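Local coordinates for glucocorticoid Modulatory Element Binding protein-1 (Homo sapiens, PDB 1OQJ) that binds glucocorticoid modulatory elements in promoter DNA through its zinc-containing SAND domain and raises sensitivity to low concentrations of glucocorticoids, at residues Pro29-Lys34 with Lys58-Ala63; Val36-Gln41 with Lys46-Leu51; Arg62-Arg65 with Met70-Lys73; Lys73-Asp76 with Ile80-Tyr83. One frame throughout, in Å; residues are numbered along the deposited sequence.

Contact 1 (Pro29-Lys34 with Lys58-Ala63)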
loop_
_atom_site.group_PDB
_atom_site.type_symbol
_atom_site.label_atom_id
_atom_site.label_comp_id
_atom_site.label_asym_id
_atom_site.label_seq_id
_atom_site.Cartn_x
_atom_site.Cartn_y
_atom_site.Cartn_z
ATOM N N PRO A 29 -5.212 -5.508 7.291
ATOM C CA PRO A 29 -4.282 -6.136 6.344
ATOM C C PRO A 29 -4.050 -5.355 5.050
ATOM O O PRO A 29 -3.529 -5.899 4.070
ATOM C CB PRO A 29 -4.938 -7.484 6.088
ATOM C CG PRO A 29 -6.378 -7.108 6.029
ATOM C CD PRO A 29 -6.545 -6.130 7.186
ATOM N N GLY A 30 -4.465 -4.092 5.052
ATOM C CA GLY A 30 -4.276 -3.208 3.915
ATOM C C GLY A 30 -4.960 -3.449 2.582
ATOM O O GLY A 30 -5.398 -2.491 1.944
ATOM N N ILE A 31 -5.066 -4.703 2.156
ATOM C CA ILE A 31 -5.643 -5.026 0.850
ATOM C C ILE A 31 -6.920 -4.281 0.434
ATOM O O ILE A 31 -6.974 -3.718 -0.666
ATOM C CB ILE A 31 -5.853 -6.560 0.712
ATOM C CG1 ILE A 31 -6.190 -6.909 -0.737
ATOM C CG2 ILE A 31 -6.943 -7.036 1.658
ATOM C CD1 ILE A 31 -6.115 -8.386 -1.028
ATOM N N ASN A 32 -7.933 -4.259 1.297
ATOM C CA ASN A 32 -9.186 -3.574 0.971
ATOM C C ASN A 32 -9.407 -2.296 1.769
ATOM O O ASN A 32 -10.540 -1.831 1.912
ATOM C CB ASN A 32 -10.375 -4.513 1.185
ATOM C CG ASN A 32 -10.353 -5.695 0.242
ATOM O OD1 ASN A 32 -10.267 -5.530 -0.974
ATOM N ND2 ASN A 32 -10.431 -6.899 0.798
ATOM N N VAL A 33 -8.322 -1.724 2.276
ATOM C CA VAL A 33 -8.404 -0.498 3.059
ATOM C C VAL A 33 -8.150 0.685 2.139
ATOM O O VAL A 33 -7.172 0.691 1.392
ATOM C CB VAL A 33 -7.344 -0.493 4.177
ATOM C CG1 VAL A 33 -7.456 0.783 5.000
ATOM C CG2 VAL A 33 -7.513 -1.725 5.057
ATOM N N LYS A 34 -9.030 1.682 2.182
ATOM C CA LYS A 34 -8.859 2.853 1.334
ATOM C C LYS A 34 -7.759 3.727 1.926
ATOM O O LYS A 34 -7.982 4.499 2.861
ATOM C CB LYS A 34 -10.185 3.611 1.208
ATOM C CG LYS A 34 -11.256 2.774 0.515
ATOM C CD LYS A 34 -12.552 3.540 0.311
ATOM C CE LYS A 34 -13.578 2.683 -0.417
ATOM N NZ LYS A 34 -14.843 3.426 -0.674
ATOM N N LYS A 58 -1.319 -11.501 -8.215
ATOM C CA LYS A 58 -1.939 -11.995 -6.993
ATOM C C LYS A 58 -1.048 -11.749 -5.781
ATOM O O LYS A 58 -0.914 -12.608 -4.912
ATOM C CB LYS A 58 -2.260 -13.490 -7.106
ATOM C CG LYS A 58 -3.319 -13.814 -8.149
ATOM C CD LYS A 58 -3.821 -15.248 -8.027
ATOM C CE LYS A 58 -4.679 -15.441 -6.783
ATOM N NZ LYS A 58 -5.258 -16.814 -6.712
ATOM N N ASP A 59 -0.438 -10.570 -5.736
ATOM C CA ASP A 59 0.428 -10.196 -4.624
ATOM C C ASP A 59 0.590 -8.681 -4.635
ATOM O O ASP A 59 1.600 -8.162 -5.114
ATOM C CB ASP A 59 1.798 -10.857 -4.765
ATOM C CG ASP A 59 2.598 -10.812 -3.477
ATOM O OD1 ASP A 59 2.405 -9.859 -2.694
ATOM O OD2 ASP A 59 3.423 -11.723 -3.253
ATOM N N TRP A 60 -0.403 -7.973 -4.109
ATOM C CA TRP A 60 -0.352 -6.518 -4.104
ATOM C C TRP A 60 0.890 -5.941 -3.436
ATOM O O TRP A 60 1.386 -4.901 -3.860
ATOM C CB TRP A 60 -1.611 -5.927 -3.456
ATOM C CG TRP A 60 -1.752 -6.183 -1.986
ATOM C CD1 TRP A 60 -2.306 -7.276 -1.391
ATOM C CD2 TRP A 60 -1.344 -5.310 -0.924
ATOM N NE1 TRP A 60 -2.274 -7.137 -0.021
ATOM C CE2 TRP A 60 -1.688 -5.938 0.292
ATOM C CE3 TRP A 60 -0.723 -4.054 -0.882
ATOM C CZ2 TRP A 60 -1.431 -5.355 1.538
ATOM C CZ3 TRP A 60 -0.467 -3.472 0.359
ATOM C CH2 TRP A 60 -0.821 -4.125 1.550
ATOM N N LYS A 61 1.399 -6.618 -2.410
ATOM C CA LYS A 61 2.580 -6.129 -1.704
ATOM C C LYS A 61 3.831 -6.173 -2.571
ATOM O O LYS A 61 4.789 -5.452 -2.313
ATOM C CB LYS A 61 2.819 -6.928 -0.425
ATOM C CG LYS A 61 1.659 -6.900 0.547
ATOM C CD LYS A 61 2.008 -7.627 1.834
ATOM C CE LYS A 61 0.765 -7.939 2.650
ATOM N NZ LYS A 61 -0.112 -8.921 1.949
ATOM N N ARG A 62 3.832 -7.026 -3.590
ATOM C CA ARG A 62 4.980 -7.098 -4.479
ATOM C C ARG A 62 4.734 -6.293 -5.757
ATOM O O ARG A 62 5.679 -5.887 -6.430
ATOM C CB ARG A 62 5.317 -8.559 -4.812
ATOM C CG ARG A 62 5.969 -9.318 -3.654
ATOM C CD ARG A 62 6.563 -10.642 -4.124
ATOM N NE ARG A 62 7.417 -11.266 -3.115
ATOM C CZ ARG A 62 6.973 -11.840 -2.001
ATOM N NH1 ARG A 62 5.674 -11.878 -1.741
ATOM N NH2 ARG A 62 7.831 -12.374 -1.141
ATOM N N ALA A 63 3.463 -6.049 -6.073
ATOM C CA ALA A 63 3.091 -5.282 -7.261
ATOM C C ALA A 63 3.329 -3.789 -7.041
ATOM O O ALA A 63 3.730 -3.072 -7.957
ATOM C CB ALA A 63 1.626 -5.527 -7.602
HETATM O O HOH W 1 -2.712 -8.321 2.857
#

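Contact 2 (Val36-Gln41 with Lys46-Leu51)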
loop_
_atom_site.group_PDB
_atom_site.type_symbol
_atom_site.label_atom_id
_atom_site.label_comp_id
_atom_site.label_asym_id
_atom_site.label_seq_id
_atom_site.Cartn_x
_atom_site.Cartn_y
_atom_site.Cartn_z
ATOM N N VAL A 36 -4.938 4.650 -0.502
ATOM C CA VAL A 36 -4.150 5.081 -1.648
ATOM C C VAL A 36 -4.864 6.189 -2.412
ATOM O O VAL A 36 -6.012 6.022 -2.821
ATOM C CB VAL A 36 -3.898 3.911 -2.621
ATOM C CG1 VAL A 36 -3.185 4.410 -3.868
ATOM C CG2 VAL A 36 -3.073 2.832 -1.934
ATOM N N LYS A 37 -4.192 7.322 -2.595
ATOM C CA LYS A 37 -4.785 8.425 -3.343
ATOM C C LYS A 37 -4.341 8.265 -4.796
ATOM O O LYS A 37 -3.144 8.281 -5.098
ATOM C CB LYS A 37 -4.322 9.771 -2.778
ATOM C CG LYS A 37 -4.984 10.993 -3.417
ATOM C CD LYS A 37 -4.591 12.277 -2.690
ATOM C CE LYS A 37 -5.204 13.506 -3.350
ATOM N NZ LYS A 37 -4.641 13.772 -4.709
ATOM N N PHE A 38 -5.316 8.091 -5.684
ATOM C CA PHE A 38 -5.062 7.898 -7.105
ATOM C C PHE A 38 -6.095 8.715 -7.871
ATOM O O PHE A 38 -7.296 8.459 -7.765
ATOM C CB PHE A 38 -5.199 6.411 -7.438
ATOM C CG PHE A 38 -4.818 6.059 -8.844
ATOM C CD1 PHE A 38 -3.575 6.415 -9.356
ATOM C CD2 PHE A 38 -5.688 5.323 -9.642
ATOM C CE1 PHE A 38 -3.196 6.038 -10.651
ATOM C CE2 PHE A 38 -5.322 4.941 -10.936
ATOM C CZ PHE A 38 -4.073 5.301 -11.438
ATOM N N ASN A 39 -5.622 9.698 -8.630
ATOM C CA ASN A 39 -6.496 10.583 -9.394
ATOM C C ASN A 39 -7.536 11.253 -8.500
ATOM O O ASN A 39 -8.720 11.350 -8.836
ATOM C CB ASN A 39 -7.161 9.824 -10.543
ATOM C CG ASN A 39 -6.165 9.419 -11.609
ATOM O OD1 ASN A 39 -5.261 10.188 -11.945
ATOM N ND2 ASN A 39 -6.321 8.218 -12.151
ATOM N N ASP A 40 -7.057 11.721 -7.350
ATOM C CA ASP A 40 -7.856 12.419 -6.348
ATOM C C ASP A 40 -8.950 11.578 -5.702
ATOM O O ASP A 40 -9.913 12.114 -5.153
ATOM C CB ASP A 40 -8.477 13.687 -6.940
ATOM C CG ASP A 40 -8.726 14.752 -5.886
ATOM O OD1 ASP A 40 -9.445 15.731 -6.174
ATOM O OD2 ASP A 40 -8.189 14.609 -4.764
ATOM N N GLN A 41 -8.803 10.261 -5.773
ATOM C CA GLN A 41 -9.771 9.362 -5.166
ATOM C C GLN A 41 -9.041 8.448 -4.188
ATOM O O GLN A 41 -7.941 7.985 -4.479
ATOM C CB GLN A 41 -10.464 8.511 -6.234
ATOM C CG GLN A 41 -11.413 7.481 -5.647
ATOM C CD GLN A 41 -12.067 6.611 -6.699
ATOM O OE1 GLN A 41 -11.409 6.131 -7.623
ATOM N NE2 GLN A 41 -13.370 6.387 -6.553
ATOM N N LYS A 46 -5.657 -3.002 -3.487
ATOM C CA LYS A 46 -6.144 -3.993 -4.443
ATOM C C LYS A 46 -6.664 -3.306 -5.699
ATOM O O LYS A 46 -6.375 -3.739 -6.816
ATOM C CB LYS A 46 -7.257 -4.847 -3.829
ATOM C CG LYS A 46 -7.707 -5.988 -4.733
ATOM C CD LYS A 46 -8.786 -6.837 -4.083
ATOM C CE LYS A 46 -9.094 -8.063 -4.931
ATOM N NZ LYS A 46 -10.195 -8.889 -4.358
ATOM N N HIS A 47 -7.425 -2.231 -5.524
ATOM C CA HIS A 47 -7.961 -1.515 -6.675
ATOM C C HIS A 47 -6.878 -0.761 -7.433
ATOM O O HIS A 47 -6.882 -0.742 -8.666
ATOM C CB HIS A 47 -9.083 -0.574 -6.239
ATOM C CG HIS A 47 -10.346 -1.292 -5.874
ATOM N ND1 HIS A 47 -11.412 -0.670 -5.263
ATOM C CD2 HIS A 47 -10.714 -2.585 -6.048
ATOM C CE1 HIS A 47 -12.383 -1.548 -5.075
ATOM N NE2 HIS A 47 -11.985 -2.717 -5.542
ATOM N N PHE A 48 -5.946 -0.146 -6.712
ATOM C CA PHE A 48 -4.863 0.566 -7.374
ATOM C C PHE A 48 -4.089 -0.411 -8.259
ATOM O O PHE A 48 -3.823 -0.132 -9.428
ATOM C CB PHE A 48 -3.922 1.180 -6.335
ATOM C CG PHE A 48 -2.688 1.799 -6.924
ATOM C CD1 PHE A 48 -2.787 2.742 -7.946
ATOM C CD2 PHE A 48 -1.423 1.442 -6.460
ATOM C CE1 PHE A 48 -1.646 3.325 -8.502
ATOM C CE2 PHE A 48 -0.273 2.018 -7.004
ATOM C CZ PHE A 48 -0.387 2.962 -8.029
ATOM N N VAL A 49 -3.736 -1.561 -7.694
ATOM C CA VAL A 49 -2.997 -2.578 -8.428
ATOM C C VAL A 49 -3.769 -3.046 -9.660
ATOM O O VAL A 49 -3.184 -3.255 -10.726
ATOM C CB VAL A 49 -2.676 -3.784 -7.512
ATOM C CG1 VAL A 49 -2.118 -4.946 -8.333
ATOM C CG2 VAL A 49 -1.667 -3.364 -6.451
ATOM N N HIS A 50 -5.082 -3.196 -9.522
ATOM C CA HIS A 50 -5.886 -3.635 -10.650
ATOM C C HIS A 50 -5.877 -2.606 -11.769
ATOM O O HIS A 50 -5.674 -2.947 -12.935
ATOM C CB HIS A 50 -7.328 -3.885 -10.238
ATOM C CG HIS A 50 -8.154 -4.453 -11.346
ATOM N ND1 HIS A 50 -8.079 -5.779 -11.716
ATOM C CD2 HIS A 50 -8.987 -3.860 -12.233
ATOM C CE1 HIS A 50 -8.828 -5.977 -12.785
ATOM N NE2 HIS A 50 -9.390 -4.828 -13.121
ATOM N N LEU A 51 -6.111 -1.348 -11.408
ATOM C CA LEU A 51 -6.138 -0.270 -12.387
ATOM C C LEU A 51 -4.779 -0.071 -13.046
ATOM O O LEU A 51 -4.697 0.366 -14.197
ATOM C CB LEU A 51 -6.600 1.032 -11.723
ATOM C CG LEU A 51 -8.046 1.017 -11.223
ATOM C CD1 LEU A 51 -8.354 2.304 -10.476
ATOM C CD2 LEU A 51 -8.993 0.847 -12.410
#

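Contact 3 (Arg62-Arg65 with Met70-Lys73)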
loop_
_atom_site.group_PDB
_atom_site.type_symbol
_atom_site.label_atom_id
_atom_site.label_comp_id
_atom_site.label_asym_id
_atom_site.label_seq_id
_atom_site.Cartn_x
_atom_site.Cartn_y
_atom_site.Cartn_z
ATOM N N ARG A 62 3.832 -7.026 -3.590
ATOM C CA ARG A 62 4.980 -7.098 -4.479
ATOM C C ARG A 62 4.734 -6.293 -5.757
ATOM O O ARG A 62 5.679 -5.887 -6.430
ATOM C CB ARG A 62 5.317 -8.559 -4.812
ATOM C CG ARG A 62 5.969 -9.318 -3.654
ATOM C CD ARG A 62 6.563 -10.642 -4.124
ATOM N NE ARG A 62 7.417 -11.266 -3.115
ATOM C CZ ARG A 62 6.973 -11.840 -2.001
ATOM N NH1 ARG A 62 5.674 -11.878 -1.741
ATOM N NH2 ARG A 62 7.831 -12.374 -1.141
ATOM N N ALA A 63 3.463 -6.049 -6.073
ATOM C CA ALA A 63 3.091 -5.282 -7.261
ATOM C C ALA A 63 3.329 -3.789 -7.041
ATOM O O ALA A 63 3.730 -3.072 -7.957
ATOM C CB ALA A 63 1.626 -5.527 -7.602
ATOM N N ILE A 64 3.065 -3.323 -5.824
ATOM C CA ILE A 64 3.272 -1.918 -5.491
ATOM C C ILE A 64 4.721 -1.699 -5.078
ATOM O O ILE A 64 5.285 -2.490 -4.322
ATOM C CB ILE A 64 2.363 -1.476 -4.329
ATOM C CG1 ILE A 64 0.895 -1.618 -4.736
ATOM C CG2 ILE A 64 2.670 -0.032 -3.937
ATOM C CD1 ILE A 64 -0.085 -1.207 -3.648
ATOM N N ARG A 65 5.316 -0.618 -5.570
ATOM C CA ARG A 65 6.698 -0.294 -5.245
ATOM C C ARG A 65 6.796 1.101 -4.632
ATOM O O ARG A 65 5.965 1.970 -4.888
ATOM C CB ARG A 65 7.573 -0.370 -6.501
ATOM C CG ARG A 65 7.790 -1.788 -7.019
ATOM C CD ARG A 65 8.568 -1.793 -8.331
ATOM N NE ARG A 65 8.691 -3.139 -8.892
ATOM C CZ ARG A 65 9.583 -4.043 -8.499
ATOM N NH1 ARG A 65 10.449 -3.756 -7.537
ATOM N NH2 ARG A 65 9.608 -5.242 -9.065
ATOM N N MET A 70 9.890 -3.232 -3.717
ATOM C CA MET A 70 8.599 -3.835 -3.416
ATOM C C MET A 70 8.129 -3.383 -2.036
ATOM O O MET A 70 8.895 -3.404 -1.070
ATOM C CB MET A 70 8.702 -5.360 -3.453
ATOM C CG MET A 70 8.905 -5.927 -4.843
ATOM S SD MET A 70 9.101 -7.715 -4.792
ATOM C CE MET A 70 10.640 -7.917 -5.696
ATOM N N LEU A 71 6.870 -2.968 -1.946
ATOM C CA LEU A 71 6.318 -2.511 -0.677
ATOM C C LEU A 71 6.519 -3.576 0.402
ATOM O O LEU A 71 6.791 -3.257 1.559
ATOM C CB LEU A 71 4.831 -2.179 -0.843
ATOM C CG LEU A 71 4.129 -1.522 0.348
ATOM C CD1 LEU A 71 4.869 -0.253 0.755
ATOM C CD2 LEU A 71 2.685 -1.203 -0.024
ATOM N N ARG A 72 6.397 -4.842 0.014
ATOM C CA ARG A 72 6.585 -5.962 0.934
ATOM C C ARG A 72 7.876 -5.829 1.746
ATOM O O ARG A 72 7.879 -6.029 2.961
ATOM C CB ARG A 72 6.612 -7.277 0.150
ATOM C CG ARG A 72 7.041 -8.498 0.954
ATOM C CD ARG A 72 5.973 -8.942 1.936
ATOM N NE ARG A 72 6.397 -10.123 2.687
ATOM C CZ ARG A 72 5.634 -10.768 3.565
ATOM N NH1 ARG A 72 4.398 -10.352 3.806
ATOM N NH2 ARG A 72 6.109 -11.829 4.205
ATOM N N LYS A 73 8.973 -5.487 1.079
ATOM C CA LYS A 73 10.256 -5.362 1.766
ATOM C C LYS A 73 10.311 -4.165 2.703
ATOM O O LYS A 73 10.906 -4.238 3.781
ATOM C CB LYS A 73 11.392 -5.282 0.748
ATOM C CG LYS A 73 11.513 -6.518 -0.131
ATOM C CD LYS A 73 12.703 -6.402 -1.071
ATOM C CE LYS A 73 12.847 -7.642 -1.944
ATOM N NZ LYS A 73 11.687 -7.826 -2.853
#

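Contact 4 (Lys73-Asp76 with Ile80-Tyr83)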
loop_
_atom_site.group_PDB
_atom_site.type_symbol
_atom_site.label_atom_id
_atom_site.label_comp_id
_atom_site.label_asym_id
_atom_site.label_seq_id
_atom_site.Cartn_x
_atom_site.Cartn_y
_atom_site.Cartn_z
ATOM N N LYS A 73 8.973 -5.487 1.079
ATOM C CA LYS A 73 10.256 -5.362 1.766
ATOM C C LYS A 73 10.311 -4.165 2.703
ATOM O O LYS A 73 10.906 -4.238 3.781
ATOM C CB LYS A 73 11.392 -5.282 0.748
ATOM C CG LYS A 73 11.513 -6.518 -0.131
ATOM C CD LYS A 73 12.703 -6.402 -1.071
ATOM C CE LYS A 73 12.847 -7.642 -1.944
ATOM N NZ LYS A 73 11.687 -7.826 -2.853
ATOM N N MET A 74 9.698 -3.058 2.297
ATOM C CA MET A 74 9.692 -1.870 3.141
ATOM C C MET A 74 8.847 -2.146 4.385
ATOM O O MET A 74 9.120 -1.620 5.463
ATOM C CB MET A 74 9.148 -0.667 2.367
ATOM C CG MET A 74 9.945 -0.335 1.099
ATOM S SD MET A 74 11.749 -0.204 1.313
ATOM C CE MET A 74 11.874 1.297 2.277
ATOM N N MET A 75 7.823 -2.981 4.230
ATOM C CA MET A 75 6.964 -3.357 5.345
ATOM C C MET A 75 7.719 -4.296 6.285
ATOM O O MET A 75 7.704 -4.116 7.503
ATOM C CB MET A 75 5.702 -4.056 4.834
ATOM C CG MET A 75 4.770 -3.153 4.036
ATOM S SD MET A 75 3.520 -4.078 3.136
ATOM C CE MET A 75 2.445 -4.573 4.458
ATOM N N ASP A 76 8.381 -5.299 5.713
ATOM C CA ASP A 76 9.140 -6.254 6.513
ATOM C C ASP A 76 10.273 -5.575 7.269
ATOM O O ASP A 76 10.664 -6.028 8.344
ATOM C CB ASP A 76 9.725 -7.364 5.630
ATOM C CG ASP A 76 8.661 -8.294 5.072
ATOM O OD1 ASP A 76 7.546 -8.345 5.638
ATOM O OD2 ASP A 76 8.946 -8.988 4.075
ATOM N N ILE A 80 8.260 1.022 6.969
ATOM C CA ILE A 80 7.016 1.447 6.346
ATOM C C ILE A 80 6.023 0.287 6.377
ATOM O O ILE A 80 5.585 -0.216 5.341
ATOM C CB ILE A 80 7.248 1.907 4.891
ATOM C CG1 ILE A 80 8.393 2.931 4.850
ATOM C CG2 ILE A 80 5.972 2.535 4.343
ATOM C CD1 ILE A 80 8.796 3.362 3.459
ATOM N N ASP A 81 5.685 -0.135 7.589
ATOM C CA ASP A 81 4.741 -1.225 7.808
ATOM C C ASP A 81 3.382 -0.607 8.138
ATOM O O ASP A 81 3.259 0.612 8.242
ATOM C CB ASP A 81 5.241 -2.089 8.972
ATOM C CG ASP A 81 4.526 -3.426 9.076
ATOM O OD1 ASP A 81 3.855 -3.830 8.104
ATOM O OD2 ASP A 81 4.663 -4.075 10.133
ATOM N N PHE A 82 2.358 -1.437 8.297
ATOM C CA PHE A 82 1.030 -0.924 8.622
ATOM C C PHE A 82 1.080 -0.038 9.865
ATOM O O PHE A 82 1.825 -0.319 10.810
ATOM C CB PHE A 82 0.071 -2.076 8.900
ATOM C CG PHE A 82 -0.148 -2.984 7.732
ATOM C CD1 PHE A 82 0.151 -4.341 7.829
ATOM C CD2 PHE A 82 -0.706 -2.502 6.553
ATOM C CE1 PHE A 82 -0.108 -5.214 6.767
ATOM C CE2 PHE A 82 -0.969 -3.363 5.484
ATOM C CZ PHE A 82 -0.673 -4.720 5.592
ATOM N N TYR A 83 0.272 1.018 9.878
ATOM C CA TYR A 83 0.223 1.918 11.027
ATOM C C TYR A 83 -0.250 1.159 12.268
ATOM O O TYR A 83 -1.297 0.503 12.247
ATOM C CB TYR A 83 -0.728 3.083 10.731
ATOM C CG TYR A 83 -0.797 4.127 11.820
ATOM C CD1 TYR A 83 0.361 4.706 12.327
ATOM C CD2 TYR A 83 -2.021 4.546 12.331
ATOM C CE1 TYR A 83 0.300 5.678 13.318
ATOM C CE2 TYR A 83 -2.093 5.521 13.325
ATOM C CZ TYR A 83 -0.928 6.080 13.812
ATOM O OH TYR A 83 -0.975 7.031 14.810
HETATM O O HOH W 2 7.259 -5.591 9.821
#

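Contact 1 (Pro29-Lys34 with Lys58-Ala63)
Trp60 lays its indole against the loop Pro29-Lys34 and meets it mainly through Ile31 and the carbonyl of Pro29. Ile31 comes over one face of the ring, near the rim. Its CB is 3.7 Å from Trp60 NE1, and Ile31 CG1 and CD1 lie beside Trp60 CD1. The opposite face is covered from within the helix by Lys61, whose CG sits 3.4 Å above the ring plane. Trp60 holds CG between its backbone N and carbonyl carbon (chi1 68°), which turns the indole toward the loop. At the six-membered end, Pro29 O approaches Trp60 CZ2 obliquely at 3.3 Å. The Gly30 backbone passes close to the six-membered ring of Trp60, with its C 4.1 Å from Trp60 CZ2, and has a positive phi of 65° that suits glycine. The loop forms a type I turn from Gly30 to Val33.

One water ties the polar groups together. It lies in the indole plane and accepts from Trp60 NE1 at 3.1 Å and from Lys61 NZ at 2.8 Å. It donates to Pro29 O. Lys61 binds DNA, as does Lys58, and Trp60 lies between them in sequence, in the KDWK motif of the SAND domain. The indole N-H is thus satisfied through water while the ring packs on the loop, so the KDWK segment is joined to the loop that follows the zinc ligand Cys28 by both apolar and solvent-mediated contacts.

Contact 2 (Val36-Gln41 with Lys46-Leu51)
Phe38 and Phe48 form an edge-to-face pair, with the edge of Phe48 directed at the face of Phe38. The ring centroids are 5.1 Å apart and the planes stand at 67°. The closest atoms are Phe48 CE1 and Phe38 CD1, 3.7 Å apart, with CE1 over the rim of the Phe38 ring. Val36 packs on a face of Phe48 through its CG1 branch, which is 4.1 Å from Phe48 CG. That branch lies opposite the backbone N about CA-CB (chi1 175°). This inner part is tight. Phe48 is buried, and Ile12, Cys14, Ala19 and Ile43 also touch it.

The contact sets helix 45-51 against the four-stranded antiparallel sheet of the SAND domain. The segment axes of strand 36-38 and the helix approach to 9.5 Å at 36°. A type I' turn from Phe38 to Gln41 leads from this strand into strand 41-43.

The outer side is looser. Leu51, on the exposed part of the helix, reaches the edge of the Phe38 ring with CD1, which is 4.0 Å from Phe38 CE2. Over the Phe38 face away from Phe48 lies Asn39 ND2, 3.6 Å above the plane. Farther out, at the exposed turn, Lys37 NZ and Asp40 OD2 make only a long salt bridge.

Contact 3 (Arg62-Arg65 with Met70-Lys73)
Arg65 and Met70 face each other as an antiparallel non-hydrogen-bonded pair, with CA atoms 4.4 Å apart. Their side chains diverge where they leave the backbone. Next to them, Leu71 N donates to Ile64 O at 2.9 Å with a straight N-H...O angle of 165°. Met70 is the N-cap residue of helix 71-76.

Met70 has the most buried surface here. Its SD lies against the aliphatic part of Arg62, 3.7 Å from Arg62 CG. The Arg62 chain is extended from CG to NE and carries its guanidinium to a salt bridge with Asp59. Farther out Arg65 runs alongside Met70, whose CG sits over one face of the Arg65 guanidinium, 3.8 Å from Arg65 NH1. That NH1 is hydrogen-bonded to Gly68 O, which would hold the group in place. On the buried side, Ile64 and Leu71 run side by side, with Ile64 CG2 4.1 Å from Leu71 CD2. Arg72 places its CG over a face of the Arg62 guanidinium, while its own NE pairs with Asp76.

The two short strands 65-66 and 69-70 form a beta hairpin that links helix 60-63 to helix 71-76. Arg72, on the second helix, binds DNA, as does Lys61 on the first.

Contact 4 (Lys73-Asp76 with Ile80-Tyr83)
Asp81 OD2 is gripped by two groups. Water 2 donates to it at 3.0 Å, and His85 ND1 is hydrogen-bonded to it. The same water also donates to Met75 O, at 2.8 Å, so it bridges the helix to the loop. The other carboxylate oxygen, Asp81 OD1, accepts a weak bond from Phe82 N. Together these partners would limit the rotation of the carboxylate. Asp81 CG lies anti to the backbone N (chi1 -166°), which brings both oxygens within reach of their partners.

Beside this, Ile80 N donates to Met74 O at 3.2 Å. The donor stands 44° out of the carbonyl plane. Met74 O also has a hydrogen bond with Ser77 OG. Ile80 O has no hydrogen-bond partner, but Met75 CA makes a C-H...O contact with it and Met75 CG packs 3.3 Å from Ile80 O.

The loop Ile80-Tyr83 leads from helix 71-76 into the zinc site of the SAND domain, formed by Cys28, His85, Cys89 and Cys93. Asp81 is thus a second-shell residue that probably orients the His85 ring. Phe82 lies close to the metal, and its ring meets that of His85 edge-to-face.

Met75 reaches from the helix to cover Phe82. Its CE lies over one face of the ring in a CH-pi contact, 3.7 Å from the centroid and 26° off the normal. Met75 SD stands above the same face, 5.3 Å from the Phe82 centroid, a long Met-aromatic contact. A bend at chi3 of Met75 turns the methyl there. Met74 and Ile80 lie side by side, with Met74 CE 3.9 Å from Ile80 CD1.

Overall arrangement
Contact 2 is nested along the chain inside the loop closed by contact 1. Contact 3 begins on the segment where contact 1 ends, and contact 4 on the segment where contact 3 ends. Contacts 1 and 3 share helix 60-63, contacts 3 and 4 helix 71-76. Contacts 2 and 4 lie on opposite sides of the chain's centre, with their own centres about 19 Å apart. Contacts 1 and 3 fall between them, about 9 Å apart centre to centre. Val49 packs on Trp60 and Ile64, and Phe82 touches Pro29 and Trp60. Sheet, helices and zinc site are thus joined in one SAND domain, with the DNA-binding residues Lys58, Lys61 and Arg72 in contacts 1 and 3.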